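Local coordinates for CzcP cation efflux P1-ATPase (Ralstonia metallidurans, PDB 4U9R), which probably couples ATP hydrolysis to the export of zinc and related divalent cations, with this chain forming its N-terminal ferredoxin-like metal-binding extension, at residues 25-30 against 73-78. Residues are numbered along the deposited sequence; the frame is centred on the assembly and turned at random.
Sequences KLRLDI and QICVHY. With CD (cadmium ion), chain C; TCE (3,3',3''-phosphanetriyltripropanoic acid), chain D.
R27 reaches across to C75 and gives its NE-H to the cysteine sulfur, NE to SG 3.3 Å, in a nearly straight bond (169° at the hydrogen) that lies in the plane of the guanidinium. The two residues form a non-hydrogen-bonded antiparallel pair, as do K25 and H77, and all four side chains rise from the same face of the sheet. In this sheet of the ferredoxin-like domain, strand 73-78 is central, between 24-29 and 58-64. With chi1 at -178°, C75 SG points away from the backbone N, where it meets both R27 NE and the cadmium ion, which it binds at 2.5 Å; H77 NE2 joins it at 2.2 Å, and H62 on strand 58-64 completes the protein ligands. The phosphorus atom P lies 2.7 Å from the same cadmium ion, consistent with a fourth ligand. K25 runs alongside H77 as an extended chain, its CE over one face of the imidazole, 4.0 Å from the ring centroid, in a CH-pi contact that brings NZ beside carbon C1 of the phosphine ligand. The far edge of the R27 guanidinium meets a carboxylate of that ligand, NH1 and NH2 both giving weak bonds to O15. Lower on the arginine, CD packs against Q73 OE1 at 3.5 Å, the amide and guanidinium planes inclined at 68°. The opposite face is apolar: L26, paired with V76 through two backbone bonds, brings CD1 to 4.2 Å from V76 CB, while L26 and I74 also touch helix 85-102. Edge strand 24-29 thus contributes second-shell residues R27 and K25 but no metal ligand. The NE-H bond should orient the sulfur and probably favours a cadmium-bound thiolate, while both cationic side chains would probably make the metal's surroundings favourable to an anionic ligand such as this tricarboxylate.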
# COMPACT_ATOMS: atom_id res chain seq x y z
N LYS A 25 -8.77 18.20 13.51
CA LYS A 25 -7.97 17.07 13.08
C LYS A 25 -8.58 15.77 13.52
O LYS A 25 -9.09 15.69 14.61
CB LYS A 25 -6.60 17.16 13.75
CG LYS A 25 -6.01 18.53 13.58
CD LYS A 25 -4.60 18.65 14.06
CE LYS A 25 -4.17 20.11 13.83
NZ LYS A 25 -2.74 20.31 14.13
N LEU A 26 -8.47 14.74 12.69
CA LEU A 26 -8.77 13.39 13.13
C LEU A 26 -7.66 12.45 12.71
O LEU A 26 -7.02 12.63 11.65
CB LEU A 26 -10.11 12.89 12.58
CG LEU A 26 -10.36 12.75 11.07
CD1 LEU A 26 -9.76 11.49 10.52
CD2 LEU A 26 -11.83 12.60 10.73
N ARG A 27 -7.44 11.42 13.53
CA ARG A 27 -6.41 10.43 13.26
C ARG A 27 -6.95 9.04 13.35
O ARG A 27 -7.81 8.76 14.15
CB ARG A 27 -5.32 10.53 14.31
CG ARG A 27 -4.36 11.63 14.02
CD ARG A 27 -3.45 11.97 15.20
NE ARG A 27 -3.03 13.36 15.01
CZ ARG A 27 -2.38 14.08 15.91
NH1 ARG A 27 -2.04 13.56 17.07
NH2 ARG A 27 -2.06 15.33 15.62
N LEU A 28 -6.42 8.18 12.52
CA LEU A 28 -6.78 6.80 12.51
C LEU A 28 -5.49 6.01 12.27
O LEU A 28 -4.53 6.52 11.68
CB LEU A 28 -7.73 6.54 11.37
CG LEU A 28 -9.13 7.16 11.49
CD1 LEU A 28 -9.20 8.45 10.70
CD2 LEU A 28 -10.15 6.21 10.93
N ASP A 29 -5.49 4.76 12.72
CA ASP A 29 -4.31 3.94 12.62
C ASP A 29 -4.27 3.35 11.23
O ASP A 29 -5.28 2.97 10.66
CB ASP A 29 -4.34 2.86 13.70
CG ASP A 29 -4.41 3.45 15.09
OD1 ASP A 29 -3.42 4.07 15.53
OD2 ASP A 29 -5.48 3.34 15.73
N ILE A 30 -3.08 3.32 10.65
CA ILE A 30 -2.94 2.90 9.26
C ILE A 30 -3.39 1.46 9.04
O ILE A 30 -4.11 1.19 8.08
CB ILE A 30 -1.49 3.14 8.76
CG1 ILE A 30 -1.33 4.61 8.45
CG2 ILE A 30 -1.20 2.34 7.50
CD1 ILE A 30 0.11 5.06 8.30
N GLN A 73 -0.00 6.55 12.24
CA GLN A 73 -1.33 7.02 11.94
C GLN A 73 -1.37 7.88 10.68
O GLN A 73 -0.32 8.31 10.16
CB GLN A 73 -1.83 7.87 13.11
CG GLN A 73 -1.95 7.10 14.42
CD GLN A 73 -2.38 8.00 15.56
OE1 GLN A 73 -1.73 9.00 15.86
NE2 GLN A 73 -3.50 7.68 16.16
N ILE A 74 -2.59 8.11 10.20
CA ILE A 74 -2.81 9.25 9.31
C ILE A 74 -3.54 10.28 10.08
O ILE A 74 -4.43 9.96 10.88
CB ILE A 74 -3.53 8.94 7.99
CG1 ILE A 74 -4.90 8.37 8.21
CG2 ILE A 74 -2.71 7.94 7.17
CD1 ILE A 74 -5.74 8.62 6.98
N CYS A 75 -3.16 11.52 9.82
CA CYS A 75 -3.75 12.64 10.41
C CYS A 75 -4.32 13.48 9.28
O CYS A 75 -3.64 13.78 8.30
CB CYS A 75 -2.70 13.37 11.24
SG CYS A 75 -3.33 14.83 12.11
N VAL A 76 -5.59 13.85 9.42
CA VAL A 76 -6.28 14.61 8.43
C VAL A 76 -6.81 15.86 9.09
O VAL A 76 -7.47 15.78 10.10
CB VAL A 76 -7.46 13.81 7.85
CG1 VAL A 76 -8.26 14.62 6.84
CG2 VAL A 76 -6.98 12.56 7.15
N HIS A 77 -6.50 17.01 8.50
CA HIS A 77 -6.98 18.26 8.95
C HIS A 77 -8.13 18.69 8.02
O HIS A 77 -8.03 18.60 6.80
CB HIS A 77 -5.89 19.33 8.87
CG HIS A 77 -4.61 18.98 9.59
ND1 HIS A 77 -3.64 19.93 9.83
CD2 HIS A 77 -4.10 17.81 10.06
CE1 HIS A 77 -2.61 19.38 10.45
NE2 HIS A 77 -2.87 18.10 10.63
N TYR A 78 -9.21 19.14 8.62
CA TYR A 78 -10.34 19.57 7.87
C TYR A 78 -10.90 20.89 8.44
O TYR A 78 -10.65 21.28 9.61
CB TYR A 78 -11.39 18.46 7.83
CG TYR A 78 -12.02 18.18 9.16
CD1 TYR A 78 -11.37 17.37 10.10
CD2 TYR A 78 -13.27 18.73 9.50
CE1 TYR A 78 -11.94 17.11 11.33
CE2 TYR A 78 -13.85 18.47 10.74
CZ TYR A 78 -13.15 17.65 11.64
OH TYR A 78 -13.65 17.37 12.86
CD CD C . -1.62 16.56 11.52
O16 TCE D . 1.79 17.09 18.30
C14 TCE D . 0.84 16.54 17.69
O15 TCE D . -0.21 16.14 18.23
C5 TCE D . 0.97 16.35 16.19
C2 TCE D . 0.14 17.31 15.38
P TCE D . 0.12 17.01 13.57
C3 TCE D . 1.89 16.78 13.16
C6 TCE D . 2.28 17.70 12.01
C8 TCE D . 3.63 18.37 12.20
O10 TCE D . 4.43 18.33 11.25
O9 TCE D . 3.86 18.93 13.30
C1 TCE D . -0.28 18.66 12.87
C4 TCE D . 0.69 19.66 13.49
C11 TCE D . 1.04 20.82 12.58
O12 TCE D . 0.11 21.41 11.99
O13 TCE D . 2.25 21.12 12.46